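PDB 5C5D: phosphoribosylaminoimidazole carboxylase from Treponema denticola, which catalyses the reversible carboxylation of 5-aminoimidazole ribonucleotide with CO2 to give 4-carboxy-5-aminoimidazole ribonucleotide in de novo purine biosynthesis. Local coordinates for residues I7-S11 with S12-G16; H40-A43 with E44-S48; K140-M143 with E144-Q148; A22-L25 with K26-I30; A95-D98 with I99-S102. The protein carries 1 engineered substitution. All blocks are in the same frame, centred on the assembly; numbering follows the deposited sequence.

Interaction 1. Residues I7-S11 with S12-G16; sequences ILMGS and SSDMG
Ser11 and Asp14 are bonded twice across this turn, once through a side chain and once through backbone alone. The carboxylate oxygen Asp14 OD2 accepts from Ser11 N at 3.2 Å; the donor meets it on the anti side, 34° out of the carboxylate plane. The bond is bent, 136° at the hydrogen. Asp14 N in return reaches Ser11 O at 2.9 Å, arriving from above the carbonyl plane. A third hydrogen bond joins two hydroxyls, Ser11 OG and Ser13 OG, 2.9 Å apart. Small serines suit these places because their hydroxyls lie close to a tightly turning main chain. Ser12 OG faces outward and bonds to Asp153 of a second subunit.

The turn links strand 4-9 to helix 15-27 in a beta-alpha-beta unit of the parallel sheet, and both Ser11 and Asp14 bind the substrate here, at the carboxyl end of the strand.

The rest of the contact is apolar. Met9 SD lies against the backbone where Asp14 passes into the helix, 3.8 Å from Asp14 C, and the bend at chi3 (83°) swings CE toward Met15. The two thioether methyls meet, Met9 CE 3.5 Å from Met15 CE, where the chains cross obliquely. Met15 is itself curled at chi2 and chi3. Unbranched, flexible methionines can fit such a corner; Leu157 of the second subunit also packs on Met15.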
loop_
_atom_site.group_PDB
_atom_site.type_symbol
_atom_site.label_atom_id
_atom_site.label_comp_id
_atom_site.label_asym_id
_atom_site.label_seq_id
_atom_site.Cartn_x
_atom_site.Cartn_y
_atom_site.Cartn_z
ATOM N N ILE D 7 -10.776 -30.714 3.071
ATOM C CA ILE D 7 -10.987 -29.269 3.043
ATOM C C ILE D 7 -11.327 -28.843 4.440
ATOM O O ILE D 7 -12.398 -29.190 4.943
ATOM C CB ILE D 7 -12.114 -28.882 2.084
ATOM C CG1 ILE D 7 -11.818 -29.434 0.695
ATOM C CG2 ILE D 7 -12.269 -27.354 2.040
ATOM C CD1 ILE D 7 -12.978 -29.276 -0.284
ATOM N N LEU D 8 -10.412 -28.136 5.096
ATOM C CA LEU D 8 -10.591 -27.745 6.496
ATOM C C LEU D 8 -10.668 -26.238 6.626
ATOM O O LEU D 8 -9.745 -25.520 6.208
ATOM C CB LEU D 8 -9.440 -28.288 7.353
ATOM C CG LEU D 8 -9.449 -27.806 8.801
ATOM C CD1 LEU D 8 -10.710 -28.216 9.549
ATOM C CD2 LEU D 8 -8.206 -28.324 9.507
ATOM N N MET D 9 -11.772 -25.752 7.189
ATOM C CA MET D 9 -11.981 -24.319 7.297
ATOM C C MET D 9 -12.075 -23.895 8.764
ATOM O O MET D 9 -12.521 -24.666 9.612
ATOM C CB MET D 9 -13.261 -23.931 6.551
ATOM C CG MET D 9 -14.489 -24.322 7.288
ATOM S SD MET D 9 -15.979 -24.128 6.257
ATOM C CE MET D 9 -15.932 -25.671 5.365
ATOM N N GLY D 10 -11.667 -22.663 9.047
ATOM C CA GLY D 10 -11.601 -22.183 10.411
ATOM C C GLY D 10 -12.950 -21.847 10.984
ATOM O O GLY D 10 -13.116 -21.861 12.196
ATOM N N SER D 11 -13.902 -21.550 10.111
ATOM C CA SER D 11 -15.239 -21.150 10.535
ATOM C C SER D 11 -16.305 -21.591 9.548
ATOM O O SER D 11 -16.084 -21.586 8.335
ATOM C CB SER D 11 -15.302 -19.628 10.685
ATOM O OG SER D 11 -16.636 -19.182 10.804
ATOM N N SER D 12 -17.479 -21.933 10.068
ATOM C CA SER D 12 -18.596 -22.266 9.197
ATOM C C SER D 12 -18.949 -21.099 8.279
ATOM O O SER D 12 -19.621 -21.293 7.270
ATOM C CB SER D 12 -19.818 -22.682 10.009
ATOM O OG SER D 12 -20.320 -21.621 10.809
ATOM N N SER D 13 -18.486 -19.896 8.609
ATOM C CA SER D 13 -18.787 -18.748 7.771
ATOM C C SER D 13 -18.108 -18.880 6.414
ATOM O O SER D 13 -18.496 -18.183 5.466
ATOM C CB SER D 13 -18.364 -17.442 8.459
ATOM O OG SER D 13 -16.955 -17.355 8.616
ATOM N N ASP D 14 -17.101 -19.764 6.325
ATOM C CA ASP D 14 -16.357 -20.005 5.084
ATOM C C ASP D 14 -16.956 -21.089 4.189
ATOM O O ASP D 14 -16.334 -21.467 3.196
ATOM C CB ASP D 14 -14.892 -20.425 5.369
ATOM C CG ASP D 14 -14.141 -19.489 6.328
ATOM O OD1 ASP D 14 -14.129 -18.280 6.054
ATOM O OD2 ASP D 14 -13.486 -19.995 7.304
ATOM N N MET D 15 -18.143 -21.590 4.502
ATOM C CA MET D 15 -18.636 -22.804 3.858
ATOM C C MET D 15 -18.821 -22.602 2.347
ATOM O O MET D 15 -18.506 -23.491 1.557
ATOM C CB MET D 15 -19.939 -23.254 4.524
ATOM C CG MET D 15 -20.574 -24.507 3.955
ATOM S SD MET D 15 -19.511 -25.982 4.067
ATOM C CE MET D 15 -19.390 -26.180 5.834
ATOM N N GLY D 16 -19.276 -21.424 1.944
ATOM C CA GLY D 16 -19.483 -21.161 0.525
ATOM C C GLY D 16 -18.209 -21.287 -0.292
ATOM O O GLY D 16 -18.208 -21.820 -1.400
#

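Interaction 2. Residues H40-A43 with E44-S48; sequences HKTA and EHVVS
Thr42 is the N-cap residue of helix 43-54, and its contacts with His45 and Val46 form the first turn of that helix, just after the substrate-binding Lys41. Its carbonyl begins the helical ladder: Val46 N donates to Thr42 O at 3.0 Å, in the carbonyl plane. Val47 N meets Ala43 O at 2.8 Å in a nearly straight bond.

The side chains of Thr42 and His45 lie alongside each other and point the same way. Thr42 OG1 sits at the imidazole edge, near the ring plane, 3.7 Å from His45 CD2, while Thr42 CB rests 3.9 Å from His45 CB. The His45 CA-CB bond leans back toward Thr42, and with CG anti to the backbone N (chi1 157°) the CD2 edge of the ring is set beside Thr42 OG1. The branch Val46 CG2 approaches the carbonyl oxygen from another direction, 3.5 Å from Thr42 O; compact, branched valine suits this buried flank, where Phe75 also packs.

The polar ends are used outside the turn. Thr42 OG1 bonds to the backbone N of Asp38, an engineered residue at a substrate-binding position, and His45 NE2 bonds to Ile36 O, which an imidazole N-H can reach from the first turn. Together the two side chains tie the helix start to the end of strand 31-36 and to the loop at Asp38, consistent with a firmly held backbone beside the substrate site.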
loop_
_atom_site.group_PDB
_atom_site.type_symbol
_atom_site.label_atom_id
_atom_site.label_comp_id
_atom_site.label_asym_id
_atom_site.label_seq_id
_atom_site.Cartn_x
_atom_site.Cartn_y
_atom_site.Cartn_z
ATOM N N HIS D 40 -6.765 -21.644 16.823
ATOM C CA HIS D 40 -6.498 -21.008 18.123
ATOM C C HIS D 40 -7.520 -21.308 19.189
ATOM O O HIS D 40 -7.184 -21.331 20.371
ATOM C CB HIS D 40 -6.398 -19.510 17.939
ATOM C CG HIS D 40 -5.209 -19.118 17.126
ATOM N ND1 HIS D 40 -5.089 -17.899 16.500
ATOM C CD2 HIS D 40 -4.079 -19.806 16.849
ATOM C CE1 HIS D 40 -3.925 -17.851 15.878
ATOM N NE2 HIS D 40 -3.290 -18.991 16.083
ATOM N N LYS D 41 -8.749 -21.563 18.771
ATOM C CA LYS D 41 -9.838 -21.784 19.719
ATOM C C LYS D 41 -10.148 -23.270 19.914
ATOM O O LYS D 41 -10.653 -23.663 20.967
ATOM C CB LYS D 41 -11.104 -21.057 19.265
ATOM C CG LYS D 41 -10.988 -19.551 19.146
ATOM C CD LYS D 41 -12.327 -18.964 18.740
ATOM C CE LYS D 41 -12.163 -17.746 17.876
ATOM N NZ LYS D 41 -13.469 -17.345 17.330
ATOM N N THR D 42 -9.837 -24.103 18.914
ATOM C CA THR D 42 -10.156 -25.528 19.006
ATOM C C THR D 42 -8.985 -26.376 18.508
ATOM O O THR D 42 -9.177 -27.299 17.711
ATOM C CB THR D 42 -11.422 -25.887 18.195
ATOM O OG1 THR D 42 -11.193 -25.655 16.800
ATOM C CG2 THR D 42 -12.615 -25.017 18.599
ATOM N N ALA D 43 -7.790 -26.065 19.002
ATOM C CA ALA D 43 -6.559 -26.736 18.562
ATOM C C ALA D 43 -6.629 -28.233 18.748
ATOM O O ALA D 43 -6.302 -28.999 17.832
ATOM C CB ALA D 43 -5.364 -26.189 19.307
ATOM N N GLU D 44 -7.035 -28.665 19.938
ATOM C CA GLU D 44 -7.097 -30.091 20.242
ATOM C C GLU D 44 -8.052 -30.815 19.310
ATOM O O GLU D 44 -7.788 -31.946 18.896
ATOM C CB GLU D 44 -7.530 -30.325 21.688
ATOM C CG GLU D 44 -6.480 -29.990 22.718
ATOM C CD GLU D 44 -6.927 -30.342 24.134
ATOM O OE1 GLU D 44 -8.068 -29.989 24.508
ATOM O OE2 GLU D 44 -6.141 -30.984 24.866
ATOM N N HIS D 45 -9.165 -30.156 18.989
ATOM C CA HIS D 45 -10.138 -30.703 18.059
ATOM C C HIS D 45 -9.502 -30.857 16.663
ATOM O O HIS D 45 -9.682 -31.885 16.001
ATOM C CB HIS D 45 -11.374 -29.796 18.035
ATOM C CG HIS D 45 -12.205 -29.889 16.792
ATOM N ND1 HIS D 45 -13.088 -30.924 16.560
ATOM C CD2 HIS D 45 -12.355 -29.030 15.755
ATOM C CE1 HIS D 45 -13.716 -30.715 15.416
ATOM N NE2 HIS D 45 -13.291 -29.572 14.907
ATOM N N VAL D 46 -8.735 -29.854 16.247
ATOM C CA VAL D 46 -8.082 -29.883 14.934
ATOM C C VAL D 46 -7.039 -31.006 14.936
ATOM O O VAL D 46 -6.988 -31.799 14.009
ATOM C CB VAL D 46 -7.438 -28.540 14.569
ATOM C CG1 VAL D 46 -6.568 -28.673 13.352
ATOM C CG2 VAL D 46 -8.503 -27.488 14.252
ATOM N N VAL D 47 -6.231 -31.092 15.984
ATOM C CA VAL D 47 -5.225 -32.162 16.081
ATOM C C VAL D 47 -5.873 -33.537 16.023
ATOM O O VAL D 47 -5.402 -34.431 15.327
ATOM C CB VAL D 47 -4.394 -32.026 17.364
ATOM C CG1 VAL D 47 -3.569 -33.306 17.644
ATOM C CG2 VAL D 47 -3.480 -30.846 17.239
ATOM N N SER D 48 -6.954 -33.726 16.770
ATOM C CA SER D 48 -7.624 -35.013 16.800
ATOM C C SER D 48 -8.097 -35.411 15.405
ATOM O O SER D 48 -7.927 -36.561 14.982
ATOM C CB SER D 48 -8.790 -34.973 17.787
ATOM O OG SER D 48 -8.280 -35.032 19.099
#

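Interaction 3. Residues K140-M143 with E144-Q148; sequences KSYM and ESNAQ
Lys140 and Glu144 form a salt bridge one helical turn apart, with Lys140 NZ 2.9 Å from Glu144 OE2. The ammonium comes to the syn side of the oxygen but 34° out of the carboxylate plane. Aliphatic carbons share the contact, since Lys140 CG lies 3.7 Å from the same Glu144 OE2. Bends at chi3 and chi4 of the lysine curl its end over the acid; both long, charged chains suit an exposed helix flank.

On another side, the amide of Asn146 meets the Tyr142 ring obliquely. Asn146 ND2 stands 3.7 Å from Tyr142 CE2, and the two planes are 68° apart. A water spans their polar ends, donating to Tyr142 OH at 2.8 Å and accepting from Asn146 ND2.

Tyr142 is positioned from outside: its hydroxyl lies very close to Glu24 OE2, a probable hydrogen bond, and its ring meets that of Phe28. Beneath both pairs runs the backbone ladder, for example Glu144 N to Lys140 O at 2.9 Å, which sets the spacing of the side chains. Such i to i+4 pairing is typical of alpha helices, here the long helix 133-157, whose Met143 and Asn146 pack on Gly108 of a neighbouring subunit.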
loop_
_atom_site.group_PDB
_atom_site.type_symbol
_atom_site.label_atom_id
_atom_site.label_comp_id
_atom_site.label_asym_id
_atom_site.label_seq_id
_atom_site.Cartn_x
_atom_site.Cartn_y
_atom_site.Cartn_z
ATOM N N LYS D 140 -6.305 -33.010 -18.205
ATOM C CA LYS D 140 -6.064 -32.641 -19.597
ATOM C C LYS D 140 -7.374 -32.230 -20.283
ATOM O O LYS D 140 -7.426 -31.217 -20.958
ATOM C CB LYS D 140 -5.400 -33.804 -20.343
ATOM C CG LYS D 140 -5.215 -33.592 -21.828
ATOM C CD LYS D 140 -4.497 -34.804 -22.431
ATOM C CE LYS D 140 -4.967 -35.141 -23.844
ATOM N NZ LYS D 140 -4.178 -34.455 -24.902
ATOM N N SER D 141 -8.435 -32.997 -20.063
ATOM C CA SER D 141 -9.743 -32.669 -20.624
ATOM C C SER D 141 -10.208 -31.276 -20.138
ATOM O O SER D 141 -10.708 -30.459 -20.919
ATOM C CB SER D 141 -10.755 -33.756 -20.264
ATOM O OG SER D 141 -12.060 -33.365 -20.636
ATOM N N TYR D 142 -9.998 -31.002 -18.855
ATOM C CA TYR D 142 -10.378 -29.732 -18.224
ATOM C C TYR D 142 -9.644 -28.553 -18.824
ATOM O O TYR D 142 -10.239 -27.531 -19.183
ATOM C CB TYR D 142 -10.077 -29.834 -16.735
ATOM C CG TYR D 142 -10.442 -28.677 -15.839
ATOM C CD1 TYR D 142 -11.651 -28.667 -15.154
ATOM C CD2 TYR D 142 -9.532 -27.656 -15.583
ATOM C CE1 TYR D 142 -11.964 -27.647 -14.290
ATOM C CE2 TYR D 142 -9.837 -26.623 -14.720
ATOM C CZ TYR D 142 -11.057 -26.619 -14.080
ATOM O OH TYR D 142 -11.365 -25.596 -13.214
ATOM N N MET D 143 -8.328 -28.700 -18.931
ATOM C CA MET D 143 -7.497 -27.601 -19.367
ATOM C C MET D 143 -7.701 -27.399 -20.874
ATOM O O MET D 143 -7.719 -26.258 -21.346
ATOM C CB MET D 143 -6.026 -27.855 -18.959
ATOM C CG MET D 143 -5.780 -27.494 -17.461
ATOM S SD MET D 143 -4.100 -27.720 -16.841
ATOM C CE MET D 143 -3.488 -26.069 -17.249
ATOM N N GLU D 144 -7.927 -28.476 -21.623
ATOM C CA GLU D 144 -8.204 -28.336 -23.053
ATOM C C GLU D 144 -9.532 -27.642 -23.287
ATOM O O GLU D 144 -9.657 -26.799 -24.181
ATOM C CB GLU D 144 -8.184 -29.704 -23.762
ATOM C CG GLU D 144 -6.764 -30.248 -23.885
ATOM C CD GLU D 144 -6.652 -31.546 -24.675
ATOM O OE1 GLU D 144 -7.672 -32.243 -24.901
ATOM O OE2 GLU D 144 -5.507 -31.860 -25.067
ATOM N N SER D 145 -10.516 -27.976 -22.466
ATOM C CA SER D 145 -11.820 -27.335 -22.564
ATOM C C SER D 145 -11.719 -25.837 -22.311
ATOM O O SER D 145 -12.360 -25.046 -23.010
ATOM C CB SER D 145 -12.804 -27.990 -21.583
ATOM O OG SER D 145 -13.998 -27.245 -21.512
ATOM N N ASN D 146 -10.918 -25.424 -21.329
ATOM C CA ASN D 146 -10.767 -23.995 -21.039
ATOM C C ASN D 146 -10.186 -23.264 -22.248
ATOM O O ASN D 146 -10.654 -22.181 -22.647
ATOM C CB ASN D 146 -9.862 -23.758 -19.818
ATOM C CG ASN D 146 -10.585 -23.951 -18.496
ATOM O OD1 ASN D 146 -11.823 -23.912 -18.431
ATOM N ND2 ASN D 146 -9.812 -24.153 -17.423
ATOM N N ALA D 147 -9.172 -23.881 -22.849
ATOM C CA ALA D 147 -8.507 -23.295 -24.005
ATOM C C ALA D 147 -9.485 -23.172 -25.166
ATOM O O ALA D 147 -9.551 -22.142 -25.844
ATOM C CB ALA D 147 -7.325 -24.126 -24.409
ATOM N N GLN D 148 -10.260 -24.220 -25.397
ATOM C CA GLN D 148 -11.121 -24.263 -26.575
ATOM C C GLN D 148 -12.235 -23.241 -26.455
ATOM O O GLN D 148 -12.689 -22.690 -27.460
ATOM C CB GLN D 148 -11.690 -25.676 -26.772
ATOM C CG GLN D 148 -10.720 -26.609 -27.484
ATOM C CD GLN D 148 -10.082 -25.975 -28.723
ATOM O OE1 GLN D 148 -8.854 -25.931 -28.847
ATOM N NE2 GLN D 148 -10.914 -25.467 -29.633
HETATM O O HOH W 1 -10.858 -23.257 -14.607
#

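Interaction 4. Residues A22-L25 with K26-I30; sequences ASEL and KTFGI
Leu25 and Ile30 join through the Schellman motif that ends helix 15-27 and turns the chain toward strand 31-36 of the beta-alpha-beta unit. Ile30 N donates to Leu25 O at 3.1 Å (166° at the hydrogen). Between them Gly29 takes a positive phi of 78°, easy for glycine.

The tight part is buried against strand 4-9, where Leu25 packs on Val5 and Ile7 and Ile30 on Val5, as suits branched aliphatic chains. Their own ends make a marginal contact, Leu25 CD2 being 4.3 Å from Ile30 CD1. Phe28 shares the buried flank: its ring edge faces Leu25 CA, and Phe28 CE2 lies 4.1 Å from Glu24 CG. Leu122 of helix 117-129 also packs on Phe28.

The other side is open to solvent and held mainly by backbone. Lys26 leads its extended, charged chain away, while Lys26 N keeps a regular bond to Ala22 O at 2.9 Å. Past this point the helical bonds to Thr27 N and Phe28 N become weak. With chi1 at 68°, Thr27 OG1 adds a side-chain bond, donating in the carbonyl plane to a lone pair of Glu24 O; the 2.5 Å between the two is unusually short and its exact value doubtful.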
loop_
_atom_site.group_PDB
_atom_site.type_symbol
_atom_site.label_atom_id
_atom_site.label_comp_id
_atom_site.label_asym_id
_atom_site.label_seq_id
_atom_site.Cartn_x
_atom_site.Cartn_y
_atom_site.Cartn_z
ATOM N N ALA D 22 -14.922 -27.826 -3.368
ATOM C CA ALA D 22 -15.382 -29.209 -3.384
ATOM C C ALA D 22 -16.063 -29.482 -4.719
ATOM O O ALA D 22 -15.857 -30.524 -5.332
ATOM C CB ALA D 22 -16.324 -29.481 -2.232
ATOM N N SER D 23 -16.858 -28.518 -5.171
ATOM C CA SER D 23 -17.564 -28.643 -6.440
ATOM C C SER D 23 -16.581 -28.918 -7.567
ATOM O O SER D 23 -16.821 -29.763 -8.432
ATOM C CB SER D 23 -18.366 -27.371 -6.751
ATOM O OG SER D 23 -19.479 -27.274 -5.891
ATOM N N GLU D 24 -15.471 -28.211 -7.554
ATOM C CA GLU D 24 -14.505 -28.382 -8.628
ATOM C C GLU D 24 -13.789 -29.733 -8.481
ATOM O O GLU D 24 -13.545 -30.413 -9.477
ATOM C CB GLU D 24 -13.506 -27.212 -8.648
ATOM C CG GLU D 24 -12.887 -26.984 -10.003
ATOM C CD GLU D 24 -13.876 -26.405 -11.004
ATOM O OE1 GLU D 24 -15.044 -26.182 -10.633
ATOM O OE2 GLU D 24 -13.479 -26.144 -12.159
ATOM N N LEU D 25 -13.484 -30.147 -7.253
ATOM C CA LEU D 25 -12.853 -31.464 -7.054
ATOM C C LEU D 25 -13.761 -32.590 -7.561
ATOM O O LEU D 25 -13.296 -33.604 -8.081
ATOM C CB LEU D 25 -12.507 -31.699 -5.589
ATOM C CG LEU D 25 -11.382 -30.859 -5.003
ATOM C CD1 LEU D 25 -11.370 -31.017 -3.481
ATOM C CD2 LEU D 25 -10.056 -31.243 -5.600
ATOM N N LYS D 26 -15.068 -32.406 -7.447
ATOM C CA LYS D 26 -15.993 -33.430 -7.893
ATOM C C LYS D 26 -15.907 -33.622 -9.399
ATOM O O LYS D 26 -16.045 -34.740 -9.878
ATOM C CB LYS D 26 -17.420 -33.072 -7.478
ATOM C CG LYS D 26 -18.391 -34.209 -7.641
ATOM C CD LYS D 26 -19.662 -33.952 -6.873
ATOM C CE LYS D 26 -20.524 -35.196 -6.821
ATOM N NZ LYS D 26 -21.741 -34.980 -5.994
ATOM N N THR D 27 -15.663 -32.539 -10.135
ATOM C CA THR D 27 -15.536 -32.614 -11.584
ATOM C C THR D 27 -14.298 -33.436 -11.986
ATOM O O THR D 27 -14.312 -34.088 -13.024
ATOM C CB THR D 27 -15.440 -31.223 -12.241
ATOM O OG1 THR D 27 -14.210 -30.599 -11.901
ATOM C CG2 THR D 27 -16.573 -30.331 -11.790
ATOM N N PHE D 28 -13.246 -33.413 -11.165
ATOM C CA PHE D 28 -12.035 -34.214 -11.418
ATOM C C PHE D 28 -12.132 -35.653 -10.908
ATOM O O PHE D 28 -11.211 -36.459 -11.125
ATOM C CB PHE D 28 -10.803 -33.564 -10.773
ATOM C CG PHE D 28 -10.455 -32.212 -11.331
ATOM C CD1 PHE D 28 -10.055 -32.080 -12.642
ATOM C CD2 PHE D 28 -10.500 -31.072 -10.533
ATOM C CE1 PHE D 28 -9.730 -30.840 -13.154
ATOM C CE2 PHE D 28 -10.165 -29.825 -11.038
ATOM C CZ PHE D 28 -9.791 -29.709 -12.354
ATOM N N GLY D 29 -13.227 -35.979 -10.228
ATOM C CA GLY D 29 -13.437 -37.321 -9.719
ATOM C C GLY D 29 -12.640 -37.623 -8.451
ATOM O O GLY D 29 -12.282 -38.777 -8.166
ATOM N N ILE D 30 -12.390 -36.583 -7.673
ATOM C CA ILE D 30 -11.554 -36.672 -6.472
ATOM C C ILE D 30 -12.409 -36.570 -5.215
ATOM O O ILE D 30 -13.145 -35.592 -5.019
ATOM C CB ILE D 30 -10.468 -35.559 -6.462
ATOM C CG1 ILE D 30 -9.487 -35.773 -7.613
ATOM C CG2 ILE D 30 -9.728 -35.533 -5.129
ATOM C CD1 ILE D 30 -8.614 -34.584 -7.936
#

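Interaction 5. Residues A95-D98 with I99-S102; sequences AGAD and IYSS
Ala97 and Tyr100 meet where the loop passes into helix 99-103, the aromatic ring standing with its edge toward the Ala97 carbonyl. Tyr100 CD2 lies 3.4 Å from Ala97 O, which is near the ring plane, and the same ring carbon brushes the alanine methyl. Over one ring face, offset toward the rim, sits Ile99 CG2. Ile99 CG2 also lies 3.3 Å from Gly96 O. The isoleucine CG1 branch is anti to its backbone N (chi1 -168°) and leads the end of the chain away; Ile99 also packs on Leu113 and Leu115.

Backbone bonds shape the turn that carries these side chains. Ile99 N closes a type I turn on Gly96 O at 3.0 Å, and Tyr100 N reaches Ala97 O from above the carbonyl plane. Gly96 has a positive phi that would press a CB on the preceding carbonyl.

Ser101 OG donates to Asp98 O at 2.8 Å, in the carbonyl plane, while Ser101 N also donates to it, from above that plane. A water bridges Asp98 O to Ser102 OG, which also bonds to Asn70 ND2, and the Asp98 carboxylate forms a salt bridge with Arg104 of a third subunit.

Asp98 O collects two bonds from one serine and a third from water, so it is well satisfied; Ser101 OG also bonds to Asn70 N, tying the helix start to the loop of substrate-binding Ser69.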
loop_
_atom_site.group_PDB
_atom_site.type_symbol
_atom_site.label_atom_id
_atom_site.label_comp_id
_atom_site.label_asym_id
_atom_site.label_seq_id
_atom_site.Cartn_x
_atom_site.Cartn_y
_atom_site.Cartn_z
ATOM N N ALA D 95 -7.229 -3.385 1.876
ATOM C CA ALA D 95 -6.766 -3.584 0.505
ATOM C C ALA D 95 -6.277 -4.988 0.274
ATOM O O ALA D 95 -5.342 -5.236 -0.485
ATOM C CB ALA D 95 -5.661 -2.612 0.166
ATOM N N GLY D 96 -6.865 -5.936 0.983
ATOM C CA GLY D 96 -6.518 -7.314 0.765
ATOM C C GLY D 96 -5.307 -7.798 1.555
ATOM O O GLY D 96 -4.832 -8.909 1.324
ATOM N N ALA D 97 -4.866 -7.013 2.546
ATOM C CA ALA D 97 -3.600 -7.281 3.228
ATOM C C ALA D 97 -3.627 -8.534 4.105
ATOM O O ALA D 97 -2.568 -8.994 4.536
ATOM C CB ALA D 97 -3.178 -6.103 4.068
ATOM N N ASP D 98 -4.799 -9.118 4.351
ATOM C CA ASP D 98 -4.812 -10.474 4.971
ATOM C C ASP D 98 -3.977 -11.482 4.210
ATOM O O ASP D 98 -3.557 -12.487 4.760
ATOM C CB ASP D 98 -6.243 -11.010 5.083
ATOM C CG ASP D 98 -7.079 -10.282 6.142
ATOM O OD1 ASP D 98 -6.532 -9.898 7.218
ATOM O OD2 ASP D 98 -8.321 -10.099 5.911
ATOM N N ILE D 99 -3.734 -11.248 2.918
ATOM C CA ILE D 99 -3.003 -12.230 2.137
ATOM C C ILE D 99 -1.596 -12.448 2.682
ATOM O O ILE D 99 -1.060 -13.565 2.582
ATOM C CB ILE D 99 -2.959 -11.820 0.653
ATOM C CG1 ILE D 99 -2.452 -12.966 -0.224
ATOM C CG2 ILE D 99 -2.152 -10.589 0.434
ATOM C CD1 ILE D 99 -3.264 -14.235 -0.098
ATOM N N TYR D 100 -1.015 -11.429 3.298
ATOM C CA TYR D 100 0.371 -11.574 3.790
ATOM C C TYR D 100 0.467 -12.610 4.905
ATOM O O TYR D 100 1.510 -13.261 5.037
ATOM C CB TYR D 100 0.953 -10.239 4.237
ATOM C CG TYR D 100 1.161 -9.386 3.028
ATOM C CD1 TYR D 100 2.205 -9.675 2.158
ATOM C CD2 TYR D 100 0.275 -8.385 2.708
ATOM C CE1 TYR D 100 2.391 -8.951 1.043
ATOM C CE2 TYR D 100 0.470 -7.642 1.559
ATOM C CZ TYR D 100 1.540 -7.959 0.746
ATOM O OH TYR D 100 1.751 -7.226 -0.416
ATOM N N SER D 101 -0.601 -12.802 5.681
ATOM C CA SER D 101 -0.578 -13.840 6.721
ATOM C C SER D 101 -0.513 -15.258 6.169
ATOM O O SER D 101 -0.065 -16.171 6.881
ATOM C CB SER D 101 -1.807 -13.698 7.658
ATOM O OG SER D 101 -3.035 -14.064 7.031
ATOM N N SER D 102 -0.984 -15.468 4.941
ATOM C CA SER D 102 -0.837 -16.759 4.274
ATOM C C SER D 102 0.516 -16.855 3.562
ATOM O O SER D 102 1.064 -17.965 3.464
ATOM C CB SER D 102 -1.956 -16.998 3.267
ATOM O OG SER D 102 -3.234 -17.101 3.877
HETATM O O HOH W 2 -1.963 -10.428 6.743
HETATM O O HOH W 3 -4.664 -14.932 3.899
#

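Interactions 1 and 4 sit at the two ends of helix 15-27 and touch through Ile7 against Ala22 and Leu25; one end carries substrate-binding polar groups, the other a glycine turn with apolar packing. Interaction 2 begins the next helix and meets interaction 1 where Val46 packs on Leu8. These three are partly buried, between buried interaction 5 and surface interaction 3. The latter, a contact of charge and water, joins interaction 4 by the Tyr142–Glu24 and Tyr142–Phe28 pairs. Interaction 5 lies about 9 Å or more from the others between nearest atoms, and packs between subunits. Only interaction 3 has a salt bridge within its own segments; serine or threonine hydroxyls bond within interactions 1, 4 and 5.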